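PDB 6P2I: glycerate dehydrogenase from Bacillus sp. 5mfcol3.1, which probably reduces acyclic imino acids to amino acids with NADPH as hydride donor, an imine reductase belonging to the D-2-hydroxyacid dehydrogenase family. Local coordinates for residues I17-I20 against N21-G24; P33-E36 against E37-R41; I55-E58 against M59-I63; A158-A161 against N162-M166; A282-K285 against N286-L290. All coordinates share one frame; numbering follows the deposited sequence.

Contact 1 of 5, residues I17-I20 against N21-G24; sequences INKI and NEYG
Asn21 turns back on the helix and meets Ile17 twice. Its backbone N donates to Ile17 O at 3.1 Å in a straight helical bond (N-H...O 160°), and its side-chain ND2 reaches the same oxygen, also at 3.1 Å, but the N-H is bent to 122° and the bond is weak. One carbonyl oxygen thus takes two donors from one residue. The amide lies alongside the Ile17 side chain, with ND2 3.7 Å from Ile17 CG2, the branch anti to the backbone N. A water extends the polar patch: it donates to Asn18 OD1 at 2.6 Å and weakly accepts from Asn21 ND2, while Asn21 OD1 takes the backbone N of Phe26.

Toward the end of the helix the bonds turn to i to i+3. Glu22 N binds Lys19 O and Tyr23 N binds Ile20 O, each at 2.9 Å, and both donors stand well above the carbonyl planes. Gly24 N adds a weak bond to Ile20 O. The Lys19 aliphatic chain, bent at three torsions, brings CD to 3.5 Å from Glu22 OE2, while NZ stays too far for a salt bridge. Ile20 and Tyr23 pack on Ile3 and on Ile294 of helix 280-298. The arrangement is the C-terminal end of helix 14-23, Gly24 being the first residue to leave helical phi/psi, within the beta-alpha-beta unit it forms with strands 2-5 and 25-28.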
loop_
_atom_site.group_PDB
_atom_site.type_symbol
_atom_site.label_atom_id
_atom_site.label_comp_id
_atom_site.label_asym_id
_atom_site.label_seq_id
_atom_site.Cartn_x
_atom_site.Cartn_y
_atom_site.Cartn_z
ATOM N N ILE A 17 31.667 -3.216 -12.368
ATOM C CA ILE A 17 33.002 -3.778 -12.169
ATOM C C ILE A 17 33.948 -3.280 -13.250
ATOM O O ILE A 17 35.085 -2.880 -12.966
ATOM C CB ILE A 17 32.931 -5.316 -12.131
ATOM C CG1 ILE A 17 32.124 -5.764 -10.911
ATOM C CG2 ILE A 17 34.344 -5.932 -12.124
ATOM C CD1 ILE A 17 31.773 -7.236 -10.911
ATOM N N ASN A 18 33.495 -3.274 -14.506
ATOM C CA ASN A 18 34.356 -2.798 -15.586
ATOM C C ASN A 18 34.658 -1.311 -15.430
ATOM O O ASN A 18 35.796 -0.873 -15.635
ATOM C CB ASN A 18 33.698 -3.063 -16.942
ATOM C CG ASN A 18 33.564 -4.545 -17.247
ATOM O OD1 ASN A 18 34.325 -5.364 -16.735
ATOM N ND2 ASN A 18 32.600 -4.895 -18.098
ATOM N N LYS A 19 33.647 -0.524 -15.052
ATOM C CA LYS A 19 33.863 0.909 -14.886
ATOM C C LYS A 19 34.863 1.199 -13.769
ATOM O O LYS A 19 35.764 2.034 -13.927
ATOM C CB LYS A 19 32.526 1.602 -14.614
ATOM C CG LYS A 19 32.652 3.076 -14.273
ATOM C CD LYS A 19 33.235 3.854 -15.431
ATOM C CE LYS A 19 32.143 4.374 -16.334
ATOM N NZ LYS A 19 31.349 5.449 -15.679
ATOM N N ILE A 20 34.733 0.523 -12.629
ATOM C CA ILE A 20 35.618 0.871 -11.526
ATOM C C ILE A 20 37.051 0.444 -11.835
ATOM O O ILE A 20 38.013 1.114 -11.431
ATOM C CB ILE A 20 35.085 0.265 -10.218
ATOM C CG1 ILE A 20 33.730 0.895 -9.886
ATOM C CG2 ILE A 20 36.063 0.509 -9.069
ATOM C CD1 ILE A 20 33.088 0.337 -8.623
ATOM N N ASN A 21 37.227 -0.643 -12.590
ATOM C CA ASN A 21 38.573 -1.014 -13.013
ATOM C C ASN A 21 39.184 0.020 -13.957
ATOM O O ASN A 21 40.392 -0.023 -14.203
ATOM C CB ASN A 21 38.541 -2.401 -13.669
ATOM C CG ASN A 21 38.671 -3.528 -12.652
ATOM O OD1 ASN A 21 39.621 -3.562 -11.876
ATOM N ND2 ASN A 21 37.706 -4.443 -12.643
ATOM N N GLU A 22 38.383 0.963 -14.485
ATOM C CA GLU A 22 38.983 2.061 -15.242
ATOM C C GLU A 22 39.711 3.042 -14.328
ATOM O O GLU A 22 40.629 3.739 -14.776
ATOM C CB GLU A 22 37.923 2.820 -16.041
ATOM C CG GLU A 22 37.254 2.011 -17.123
ATOM C CD GLU A 22 36.050 2.735 -17.733
ATOM O OE1 GLU A 22 35.199 2.052 -18.337
ATOM O OE2 GLU A 22 35.959 3.982 -17.616
ATOM N N TYR A 23 39.290 3.134 -13.064
ATOM C CA TYR A 23 39.843 4.091 -12.112
ATOM C C TYR A 23 41.032 3.554 -11.334
ATOM O O TYR A 23 41.817 4.347 -10.809
ATOM C CB TYR A 23 38.766 4.523 -11.113
ATOM C CG TYR A 23 37.631 5.304 -11.732
ATOM C CD1 TYR A 23 37.853 6.552 -12.297
ATOM C CD2 TYR A 23 36.338 4.794 -11.754
ATOM C CE1 TYR A 23 36.814 7.278 -12.869
ATOM C CE2 TYR A 23 35.293 5.511 -12.325
ATOM C CZ TYR A 23 35.539 6.750 -12.878
ATOM O OH TYR A 23 34.502 7.463 -13.441
ATOM N N GLY A 24 41.177 2.239 -11.242
ATOM C CA GLY A 24 42.278 1.654 -10.506
ATOM C C GLY A 24 42.077 0.158 -10.393
ATOM O O GLY A 24 41.189 -0.412 -11.024
HETATM O O HOH W 1 36.422 -5.553 -15.188
#

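Contact 2 of 5, residues P33-E36 against E37-R41; sequences PNEE and EAINR
With chi1 at 64°, Asn34 holds CG between its backbone N and carbonyl carbon, which swings OD1 over the first turn of the helix to accept from Glu37 N at 2.7 Å (N-H...O 169°). Glu37 answers with CG beside its backbone N and an extended chain, bringing OE1 back to Asn34 N at 2.9 Å through the anti lone pair. The two reciprocal bonds make a capping box, and the amide and carboxylate planes lie 21° apart. Ala38 N to Asn34 O, at 2.9 Å, begins the regular helical bonding.

Pro33 precedes the cap and packs on Glu37 and Arg41. Its CB stands 3.6 Å from Glu37 CB and 3.3 Å from Arg41 NH1, over one face of the guanidinium. Arg41 has its main polar partner outside, the salt bridge to Asp31; Glu37 OE2 is a long charge pair 3.9 Å from Arg41 NH2, out of the guanidinium plane. The chemistry thus divides Glu37: OE1 makes a directed bond, OE2 meets Arg41 through charge alone.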
loop_
_atom_site.group_PDB
_atom_site.type_symbol
_atom_site.label_atom_id
_atom_site.label_comp_id
_atom_site.label_asym_id
_atom_site.label_seq_id
_atom_site.Cartn_x
_atom_site.Cartn_y
_atom_site.Cartn_z
ATOM N N PRO A 33 33.782 -10.748 5.863
ATOM C CA PRO A 33 35.098 -10.956 6.478
ATOM C C PRO A 33 34.990 -11.068 7.989
ATOM O O PRO A 33 34.164 -10.408 8.622
ATOM C CB PRO A 33 35.888 -9.705 6.069
ATOM C CG PRO A 33 34.825 -8.661 5.837
ATOM C CD PRO A 33 33.650 -9.407 5.267
ATOM N N ASN A 34 35.834 -11.920 8.564
ATOM C CA ASN A 34 36.069 -11.839 9.997
ATOM C C ASN A 34 36.837 -10.546 10.292
ATOM O O ASN A 34 37.294 -9.853 9.380
ATOM C CB ASN A 34 36.791 -13.098 10.505
ATOM C CG ASN A 34 38.196 -13.285 9.917
ATOM O OD1 ASN A 34 38.980 -12.343 9.832
ATOM N ND2 ASN A 34 38.525 -14.521 9.541
ATOM N N GLU A 35 36.955 -10.196 11.576
ATOM C CA GLU A 35 37.529 -8.893 11.915
ATOM C C GLU A 35 38.953 -8.738 11.379
ATOM O O GLU A 35 39.336 -7.656 10.918
ATOM C CB GLU A 35 37.506 -8.672 13.425
ATOM C CG GLU A 35 38.095 -7.330 13.819
ATOM C CD GLU A 35 37.980 -7.046 15.298
ATOM O OE1 GLU A 35 36.852 -7.116 15.831
ATOM O OE2 GLU A 35 39.018 -6.754 15.925
ATOM N N GLU A 36 39.746 -9.808 11.415
ATOM C CA GLU A 36 41.120 -9.722 10.933
ATOM C C GLU A 36 41.175 -9.564 9.419
ATOM O O GLU A 36 42.015 -8.817 8.900
ATOM C CB GLU A 36 41.910 -10.952 11.363
ATOM C CG GLU A 36 43.364 -10.902 10.964
ATOM C CD GLU A 36 44.170 -11.988 11.640
ATOM O OE1 GLU A 36 45.305 -12.250 11.195
ATOM O OE2 GLU A 36 43.657 -12.587 12.612
ATOM N N GLU A 37 40.317 -10.289 8.692
ATOM C CA GLU A 37 40.221 -10.084 7.250
ATOM C C GLU A 37 39.829 -8.649 6.938
ATOM O O GLU A 37 40.373 -8.030 6.014
ATOM C CB GLU A 37 39.204 -11.058 6.639
ATOM C CG GLU A 37 39.747 -12.476 6.402
ATOM C CD GLU A 37 38.639 -13.472 6.076
ATOM O OE1 GLU A 37 37.508 -13.252 6.540
ATOM O OE2 GLU A 37 38.898 -14.474 5.373
ATOM N N ALA A 38 38.894 -8.098 7.714
ATOM C CA ALA A 38 38.416 -6.746 7.454
ATOM C C ALA A 38 39.545 -5.736 7.602
ATOM O O ALA A 38 39.756 -4.890 6.724
ATOM C CB ALA A 38 37.260 -6.416 8.398
ATOM N N ILE A 39 40.294 -5.821 8.706
ATOM C CA ILE A 39 41.423 -4.918 8.910
ATOM C C ILE A 39 42.443 -5.086 7.792
ATOM O O ILE A 39 42.986 -4.100 7.274
ATOM C CB ILE A 39 42.059 -5.153 10.292
ATOM C CG1 ILE A 39 41.103 -4.684 11.394
ATOM C CG2 ILE A 39 43.393 -4.440 10.382
ATOM C CD1 ILE A 39 41.519 -5.128 12.781
ATOM N N ASN A 40 42.707 -6.334 7.389
ATOM C CA ASN A 40 43.686 -6.575 6.336
ATOM C C ASN A 40 43.217 -6.004 5.003
ATOM O O ASN A 40 44.004 -5.376 4.281
ATOM C CB ASN A 40 43.971 -8.070 6.199
ATOM C CG ASN A 40 45.164 -8.349 5.305
ATOM O OD1 ASN A 40 45.011 -8.735 4.145
ATOM N ND2 ASN A 40 46.364 -8.139 5.837
ATOM N N ARG A 41 41.945 -6.216 4.655
ATOM C CA ARG A 41 41.437 -5.675 3.400
ATOM C C ARG A 41 41.438 -4.159 3.430
ATOM O O ARG A 41 41.803 -3.516 2.440
ATOM C CB ARG A 41 40.032 -6.206 3.117
ATOM C CG ARG A 41 40.007 -7.697 2.848
ATOM C CD ARG A 41 38.610 -8.279 2.991
ATOM N NE ARG A 41 38.665 -9.738 2.900
ATOM C CZ ARG A 41 37.595 -10.523 2.803
ATOM N NH1 ARG A 41 36.365 -9.996 2.775
ATOM N NH2 ARG A 41 37.755 -11.840 2.729
#

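Contact 3 of 5, residues I55-E58 against M59-I63; sequences ITKE and MIEKI
Thr56 and Met59 meet in a capping box with sulfur on one side. Met59 N donates to Thr56 OG1 at 3.3 Å (N-H...O 158°), and Thr56 N points at Met59 SD at 3.6 Å, a weak bond though nearly straight at 172°. OG1 gets there because chi1 of 66° sets it between the backbone N and carbonyl carbon of Thr56. A valine in place of Thr56 would probably leave Met59 N without its side-chain acceptor and weaken the start of the helix.

Next out, Ile55 CG2 packs on Ile60 CG1 at 3.6 Å, the two side chains roughly perpendicular, and Ile60 N binds Thr56 O at 2.8 Å. On the solvent side Lys57 CE touches Glu61 OE2 at 3.1 Å, with NZ beyond salt-bridge range, and a water donates to Glu58 O.

Outside the turn, Met59 lies against Glu35 and Ala38 of helix 35-43, and Ile60 against Ser83 and Leu84 of helix 81-86. Helix 57-60 belongs to the beta-alpha-beta unit joining parallel strands 47-50 and 68-71.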
loop_
_atom_site.group_PDB
_atom_site.type_symbol
_atom_site.label_atom_id
_atom_site.label_comp_id
_atom_site.label_asym_id
_atom_site.label_seq_id
_atom_site.Cartn_x
_atom_site.Cartn_y
_atom_site.Cartn_z
ATOM N N ILE A 55 32.954 -1.306 11.402
ATOM C CA ILE A 55 34.322 -0.801 11.450
ATOM C C ILE A 55 34.425 0.042 12.713
ATOM O O ILE A 55 33.918 1.168 12.775
ATOM C CB ILE A 55 34.703 -0.011 10.192
ATOM C CG1 ILE A 55 34.631 -0.936 8.974
ATOM C CG2 ILE A 55 36.095 0.582 10.347
ATOM C CD1 ILE A 55 34.897 -0.269 7.629
ATOM N N THR A 56 35.077 -0.510 13.730
ATOM C CA THR A 56 35.141 0.077 15.057
ATOM C C THR A 56 36.430 0.865 15.241
ATOM O O THR A 56 37.400 0.722 14.490
ATOM C CB THR A 56 35.052 -1.012 16.126
ATOM O OG1 THR A 56 36.222 -1.839 16.050
ATOM C CG2 THR A 56 33.816 -1.871 15.908
ATOM N N LYS A 57 36.436 1.697 16.287
ATOM C CA LYS A 57 37.635 2.460 16.610
ATOM C C LYS A 57 38.824 1.537 16.845
ATOM O O LYS A 57 39.935 1.822 16.391
ATOM C CB LYS A 57 37.380 3.346 17.832
ATOM C CG LYS A 57 38.635 3.907 18.473
ATOM C CD LYS A 57 38.475 4.068 19.976
ATOM C CE LYS A 57 39.755 4.601 20.613
ATOM N NZ LYS A 57 39.549 5.865 21.372
ATOM N N GLU A 58 38.601 0.412 17.528
ATOM C CA GLU A 58 39.688 -0.530 17.780
ATOM C C GLU A 58 40.278 -1.052 16.474
ATOM O O GLU A 58 41.498 -1.246 16.367
ATOM C CB GLU A 58 39.183 -1.688 18.639
ATOM C CG GLU A 58 38.834 -1.313 20.080
ATOM C CD GLU A 58 37.538 -0.515 20.200
ATOM O OE1 GLU A 58 37.384 0.210 21.203
ATOM O OE2 GLU A 58 36.678 -0.598 19.293
ATOM N N MET A 59 39.421 -1.287 15.474
ATOM C CA MET A 59 39.876 -1.687 14.144
ATOM C C MET A 59 40.613 -0.558 13.438
ATOM O O MET A 59 41.658 -0.783 12.820
ATOM C CB MET A 59 38.687 -2.137 13.288
ATOM C CG MET A 59 38.068 -3.448 13.715
ATOM S SD MET A 59 36.445 -3.703 12.996
ATOM C CE MET A 59 36.869 -3.857 11.259
ATOM N N ILE A 60 40.067 0.659 13.496
ATOM C CA ILE A 60 40.642 1.780 12.757
ATOM C C ILE A 60 42.038 2.112 13.263
ATOM O O ILE A 60 42.919 2.488 12.479
ATOM C CB ILE A 60 39.685 2.991 12.841
ATOM C CG1 ILE A 60 38.376 2.674 12.115
ATOM C CG2 ILE A 60 40.325 4.247 12.266
ATOM C CD1 ILE A 60 37.176 3.424 12.647
ATOM N N GLU A 61 42.284 1.949 14.564
ATOM C CA GLU A 61 43.623 2.182 15.089
ATOM C C GLU A 61 44.647 1.223 14.494
ATOM O O GLU A 61 45.839 1.544 14.474
ATOM C CB GLU A 61 43.599 2.078 16.611
ATOM C CG GLU A 61 42.620 3.053 17.251
ATOM C CD GLU A 61 42.692 3.080 18.765
ATOM O OE1 GLU A 61 42.845 2.003 19.378
ATOM O OE2 GLU A 61 42.599 4.187 19.339
ATOM N N LYS A 62 44.210 0.070 13.983
ATOM C CA LYS A 62 45.106 -0.911 13.383
ATOM C C LYS A 62 45.202 -0.788 11.868
ATOM O O LYS A 62 45.966 -1.533 11.246
ATOM C CB LYS A 62 44.655 -2.325 13.757
ATOM C CG LYS A 62 44.728 -2.623 15.253
ATOM C CD LYS A 62 43.984 -3.902 15.609
ATOM C CE LYS A 62 44.025 -4.158 17.108
ATOM N NZ LYS A 62 43.145 -5.293 17.507
ATOM N N ILE A 63 44.458 0.124 11.266
ATOM C CA ILE A 63 44.414 0.282 9.818
ATOM C C ILE A 63 45.542 1.198 9.364
ATOM O O ILE A 63 45.867 2.190 10.026
ATOM C CB ILE A 63 43.039 0.829 9.388
ATOM C CG1 ILE A 63 41.966 -0.241 9.591
ATOM C CG2 ILE A 63 43.056 1.307 7.930
ATOM C CD1 ILE A 63 40.559 0.233 9.305
HETATM O O HOH W 2 43.088 -1.254 18.573
#

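Contact 4 of 5, residues A158-A161 against N162-M166; sequences AEIA and NAFQM. With EDO (1,2-ethanediol), chain E.
Asn162 N donates to Ala158 O at 2.7 Å and Phe164 N to Ile160 O at 2.9 Å, while Ala163 N makes two weak bonds, to Glu159 O and Ile160 O. Met166 N turns back to Ala161 O at 3.1 Å, and Gln165 N weakly reaches Asn162 O. With Gln165 at positive phi, these are the bonds of a Schellman motif, ending helix 152-163 of the Rossmann-type unit before strand 167-171. The Asn162 amide is held from outside, its ND2 donating to Gly180 O.

Among the apolar contacts, Ile160 and Phe164 point the same way, and Ile160 CG2 meets the ring edge in plane, 4.0 Å from Phe164 CD2. Met166 bends at chi3 (72°) and brings SD to 3.8 Å from Ala161 CB.

At the subunit boundary Phe164 packs on Ile160 of the second subunit. Its ring lies at about 5° to that of Phe107 of the same chain as Phe164. With an alanine in place of Phe164 the edge contact to Ile160 CG2 is lost, and a gap would probably open at this interface. A 1,2-ethanediol, probably from the crystallisation liquor, donates from O1 to Phe164 O at 3.1 Å and bonds Gln100 OE1 of the second subunit.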
loop_
_atom_site.group_PDB
_atom_site.type_symbol
_atom_site.label_atom_id
_atom_site.label_comp_id
_atom_site.label_asym_id
_atom_site.label_seq_id
_atom_site.Cartn_x
_atom_site.Cartn_y
_atom_site.Cartn_z
ATOM N N ALA A 158 6.607 12.872 2.531
ATOM C CA ALA A 158 5.710 14.028 2.618
ATOM C C ALA A 158 5.103 14.368 1.263
ATOM O O ALA A 158 3.922 14.735 1.178
ATOM C CB ALA A 158 6.455 15.236 3.190
ATOM N N GLU A 159 5.891 14.275 0.187
ATOM C CA GLU A 159 5.355 14.596 -1.135
ATOM C C GLU A 159 4.211 13.663 -1.493
ATOM O O GLU A 159 3.166 14.102 -1.994
ATOM C CB GLU A 159 6.441 14.493 -2.204
ATOM C CG GLU A 159 7.553 15.485 -2.120
ATOM C CD GLU A 159 8.526 15.289 -3.265
ATOM O OE1 GLU A 159 8.064 15.229 -4.428
ATOM O OE2 GLU A 159 9.739 15.164 -3.001
ATOM N N ILE A 160 4.408 12.364 -1.273
ATOM C CA ILE A 160 3.352 11.396 -1.542
ATOM C C ILE A 160 2.155 11.655 -0.636
ATOM O O ILE A 160 1.000 11.630 -1.085
ATOM C CB ILE A 160 3.876 9.962 -1.377
ATOM C CG1 ILE A 160 4.999 9.675 -2.381
ATOM C CG2 ILE A 160 2.735 8.971 -1.536
ATOM C CD1 ILE A 160 5.698 8.381 -2.116
ATOM N N ALA A 161 2.411 11.919 0.647
ATOM C CA ALA A 161 1.319 12.185 1.581
ATOM C C ALA A 161 0.536 13.431 1.187
ATOM O O ALA A 161 -0.703 13.428 1.207
ATOM C CB ALA A 161 1.859 12.334 3.000
ATOM N N ASN A 162 1.240 14.524 0.856
ATOM C CA ASN A 162 0.560 15.802 0.638
ATOM C C ASN A 162 -0.358 15.731 -0.568
ATOM O O ASN A 162 -1.353 16.464 -0.642
ATOM C CB ASN A 162 1.579 16.939 0.469
ATOM C CG ASN A 162 1.859 17.686 1.771
ATOM O OD1 ASN A 162 0.937 18.057 2.503
ATOM N ND2 ASN A 162 3.138 17.921 2.056
ATOM N N ALA A 163 -0.065 14.833 -1.502
ATOM C CA ALA A 163 -0.895 14.649 -2.678
ATOM C C ALA A 163 -1.878 13.491 -2.538
ATOM O O ALA A 163 -2.807 13.392 -3.345
ATOM C CB ALA A 163 -0.006 14.466 -3.912
ATOM N N PHE A 164 -1.704 12.621 -1.535
ATOM C CA PHE A 164 -2.820 11.855 -0.983
ATOM C C PHE A 164 -3.793 12.742 -0.217
ATOM O O PHE A 164 -4.811 12.236 0.270
ATOM C CB PHE A 164 -2.323 10.774 -0.028
ATOM C CG PHE A 164 -2.379 9.376 -0.573
ATOM C CD1 PHE A 164 -3.575 8.698 -0.677
ATOM C CD2 PHE A 164 -1.207 8.717 -0.930
ATOM C CE1 PHE A 164 -3.608 7.410 -1.158
ATOM C CE2 PHE A 164 -1.237 7.427 -1.405
ATOM C CZ PHE A 164 -2.441 6.769 -1.520
ATOM N N GLN A 165 -3.519 14.043 -0.118
ATOM C CA GLN A 165 -4.311 14.977 0.681
ATOM C C GLN A 165 -4.345 14.532 2.146
ATOM O O GLN A 165 -5.397 14.269 2.728
ATOM C CB GLN A 165 -5.726 15.150 0.111
ATOM C CG GLN A 165 -5.762 15.756 -1.286
ATOM C CD GLN A 165 -5.180 17.157 -1.336
ATOM O OE1 GLN A 165 -4.254 17.428 -2.099
ATOM N NE2 GLN A 165 -5.727 18.057 -0.524
ATOM N N MET A 166 -3.154 14.429 2.723
ATOM C CA MET A 166 -2.965 14.204 4.149
ATOM C C MET A 166 -2.409 15.473 4.780
ATOM O O MET A 166 -1.867 16.337 4.090
ATOM C CB MET A 166 -2.004 13.034 4.400
ATOM C CG MET A 166 -2.477 11.753 3.757
ATOM S SD MET A 166 -1.329 10.417 3.888
ATOM C CE MET A 166 -1.484 10.038 5.619
HETATM C C1 EDO E . -6.578 11.774 -3.052
HETATM O O1 EDO E . -6.528 10.910 -1.912
HETATM C C2 EDO E . -7.713 11.345 -3.974
HETATM O O2 EDO E . -8.965 11.664 -3.354
#

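Contact 5 of 5, residues A282-K285 against N286-L290; sequences AREK and NMYEL. With DAR (D-arginine), chain D.
The Asn286 side chain starts with CB against the preceding turn, 3.4 Å from both Arg283 O and Ala282 O. CG stands anti to the backbone N (chi1 -160°), a direction that carries the amide off the helix toward the D-arginine pocket. At the tip, OD1 accepts from NH1 of the bound D-arginine at 2.8 Å with the N-H almost straight (171°), while ND2 donates to Ile72 O. Both ends of the amide are therefore engaged: the bond to Ile72 O probably fixes its rotation and so presents OD1 to the ligand's guanidinium. The D-arginine is also bonded by Glu51, Thr74, Ser75 and Tyr97.

The scaffold is two and a half turns of the unbroken helix 280-298. Asn286 N donates to Ala282 O, Tyr288 N to Glu284 O in the carbonyl plane, and Glu289 N to Lys285 O, giving the i to i+4 pattern of a regular alpha-helix.

On a different flank Tyr288 lays one ring face over Glu284 O, which sits 3.5 Å above the plane and toward the rim. The Glu284 chain bends at chi2, bringing CG to 3.5 Å from Tyr288 OH, and its carboxylate plane stands 84° from the ring. A water lies at the ring edge, donating to Glu284 OE2 at 3.0 Å and hydrogen-bonded to Tyr288 OH at 2.9 Å. The same carboxylate takes Tyr11 OH on OE1 and Trp15 NE1 on OE2.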
loop_
_atom_site.group_PDB
_atom_site.type_symbol
_atom_site.label_atom_id
_atom_site.label_comp_id
_atom_site.label_asym_id
_atom_site.label_seq_id
_atom_site.Cartn_x
_atom_site.Cartn_y
_atom_site.Cartn_z
ATOM N N ALA A 282 16.367 1.879 -7.503
ATOM C CA ALA A 282 17.257 2.209 -6.391
ATOM C C ALA A 282 18.619 1.539 -6.547
ATOM O O ALA A 282 19.659 2.174 -6.343
ATOM C CB ALA A 282 16.619 1.813 -5.058
ATOM N N ARG A 283 18.641 0.248 -6.883
ATOM C CA ARG A 283 19.941 -0.420 -6.937
ATOM C C ARG A 283 20.784 0.112 -8.082
ATOM O O ARG A 283 22.014 0.141 -7.978
ATOM C CB ARG A 283 19.762 -1.940 -7.040
ATOM C CG ARG A 283 19.250 -2.444 -8.379
ATOM C CD ARG A 283 19.150 -3.959 -8.388
ATOM N NE ARG A 283 18.897 -4.488 -9.724
ATOM C CZ ARG A 283 18.866 -5.782 -10.016
ATOM N NH1 ARG A 283 19.052 -6.691 -9.060
ATOM N NH2 ARG A 283 18.640 -6.170 -11.261
ATOM N N GLU A 284 20.157 0.565 -9.170
ATOM C CA GLU A 284 20.932 1.203 -10.231
ATOM C C GLU A 284 21.469 2.553 -9.770
ATOM O O GLU A 284 22.651 2.864 -9.973
ATOM C CB GLU A 284 20.092 1.351 -11.501
ATOM C CG GLU A 284 20.908 1.223 -12.786
ATOM C CD GLU A 284 21.512 -0.168 -12.986
ATOM O OE1 GLU A 284 21.066 -1.130 -12.320
ATOM O OE2 GLU A 284 22.430 -0.307 -13.825
ATOM N N LYS A 285 20.617 3.371 -9.149
ATOM C CA LYS A 285 21.079 4.644 -8.609
ATOM C C LYS A 285 22.198 4.438 -7.603
ATOM O O LYS A 285 23.116 5.260 -7.514
ATOM C CB LYS A 285 19.921 5.394 -7.950
ATOM C CG LYS A 285 19.029 6.117 -8.930
ATOM C CD LYS A 285 17.771 6.629 -8.210
ATOM C CE LYS A 285 17.090 7.749 -8.958
ATOM N NZ LYS A 285 15.953 8.277 -8.146
ATOM N N ASN A 286 22.125 3.350 -6.826
ATOM C CA ASN A 286 23.171 3.040 -5.857
ATOM C C ASN A 286 24.517 2.927 -6.556
ATOM O O ASN A 286 25.536 3.424 -6.054
ATOM C CB ASN A 286 22.795 1.737 -5.137
ATOM C CG ASN A 286 23.505 1.530 -3.790
ATOM O OD1 ASN A 286 23.250 0.525 -3.114
ATOM N ND2 ASN A 286 24.394 2.449 -3.403
ATOM N N MET A 287 24.528 2.299 -7.735
ATOM C CA MET A 287 25.758 2.174 -8.514
ATOM C C MET A 287 26.217 3.526 -9.034
ATOM O O MET A 287 27.421 3.821 -9.028
ATOM C CB MET A 287 25.545 1.200 -9.673
ATOM C CG MET A 287 25.147 -0.211 -9.254
ATOM S SD MET A 287 26.397 -1.032 -8.236
ATOM C CE MET A 287 25.784 -0.763 -6.574
ATOM N N TYR A 288 25.278 4.357 -9.503
ATOM C CA TYR A 288 25.660 5.682 -9.982
ATOM C C TYR A 288 26.290 6.505 -8.867
ATOM O O TYR A 288 27.252 7.249 -9.106
ATOM C CB TYR A 288 24.454 6.440 -10.542
ATOM C CG TYR A 288 23.667 5.787 -11.663
ATOM C CD1 TYR A 288 24.244 4.883 -12.531
ATOM C CD2 TYR A 288 22.327 6.121 -11.866
ATOM C CE1 TYR A 288 23.510 4.302 -13.569
ATOM C CE2 TYR A 288 21.585 5.552 -12.885
ATOM C CZ TYR A 288 22.175 4.641 -13.737
ATOM O OH TYR A 288 21.422 4.081 -14.754
ATOM N N GLU A 289 25.751 6.399 -7.646
ATOM C CA GLU A 289 26.299 7.150 -6.515
ATOM C C GLU A 289 27.673 6.632 -6.121
ATOM O O GLU A 289 28.584 7.421 -5.850
ATOM C CB GLU A 289 25.350 7.088 -5.317
ATOM C CG GLU A 289 24.125 7.996 -5.502
ATOM C CD GLU A 289 23.184 8.030 -4.302
ATOM O OE1 GLU A 289 23.128 7.047 -3.540
ATOM O OE2 GLU A 289 22.475 9.046 -4.146
ATOM N N LEU A 290 27.835 5.312 -6.080
ATOM C CA LEU A 290 29.142 4.728 -5.794
ATOM C C LEU A 290 30.190 5.237 -6.777
ATOM O O LEU A 290 31.302 5.619 -6.383
ATOM C CB LEU A 290 29.038 3.205 -5.863
ATOM C CG LEU A 290 30.366 2.460 -5.870
ATOM C CD1 LEU A 290 31.124 2.705 -4.580
ATOM C CD2 LEU A 290 30.127 0.990 -6.089
HETATM N N DAR D . 20.253 0.297 5.608
HETATM C CA DAR D . 19.787 0.888 4.353
HETATM C CB DAR D . 19.644 -0.170 3.249
HETATM C CG DAR D . 20.966 -0.848 2.875
HETATM C CD DAR D . 20.875 -1.562 1.529
HETATM N NE DAR D . 22.124 -2.137 1.028
HETATM C CZ DAR D . 22.644 -1.738 -0.136
HETATM N NH1 DAR D . 22.336 -0.537 -0.637
HETATM N NH2 DAR D . 23.480 -2.525 -0.815
HETATM C C DAR D . 20.681 2.046 3.945
HETATM O O DAR D . 20.869 2.356 2.752
HETATM O OXT DAR D . 21.214 2.690 4.847
HETATM O O HOH W 3 22.719 1.746 -15.955
#

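How the contacts relate
All five contacts lie within single helices or at their ends. Contacts 2 and 3 are N-terminal capping boxes whose helices pack together: Ala38 CB meets Met59 CE at 3.9 Å. An asparagine-glutamate pair closes one box and a threonine-methionine pair the other. Contacts 1 and 4 lie at C-terminal ends. Contact 1 is a surface site where a water and two weak bonds supplement the helical ones, while contact 4 is more buried; contacts 4 and 5 both touch the second subunit. Contact 5 is mid-helix, partly buried, and the one containing a residue of the D-arginine pocket. It touches contact 1 through Leu290 CD2 and Ile20 CD1, 4.0 Å apart.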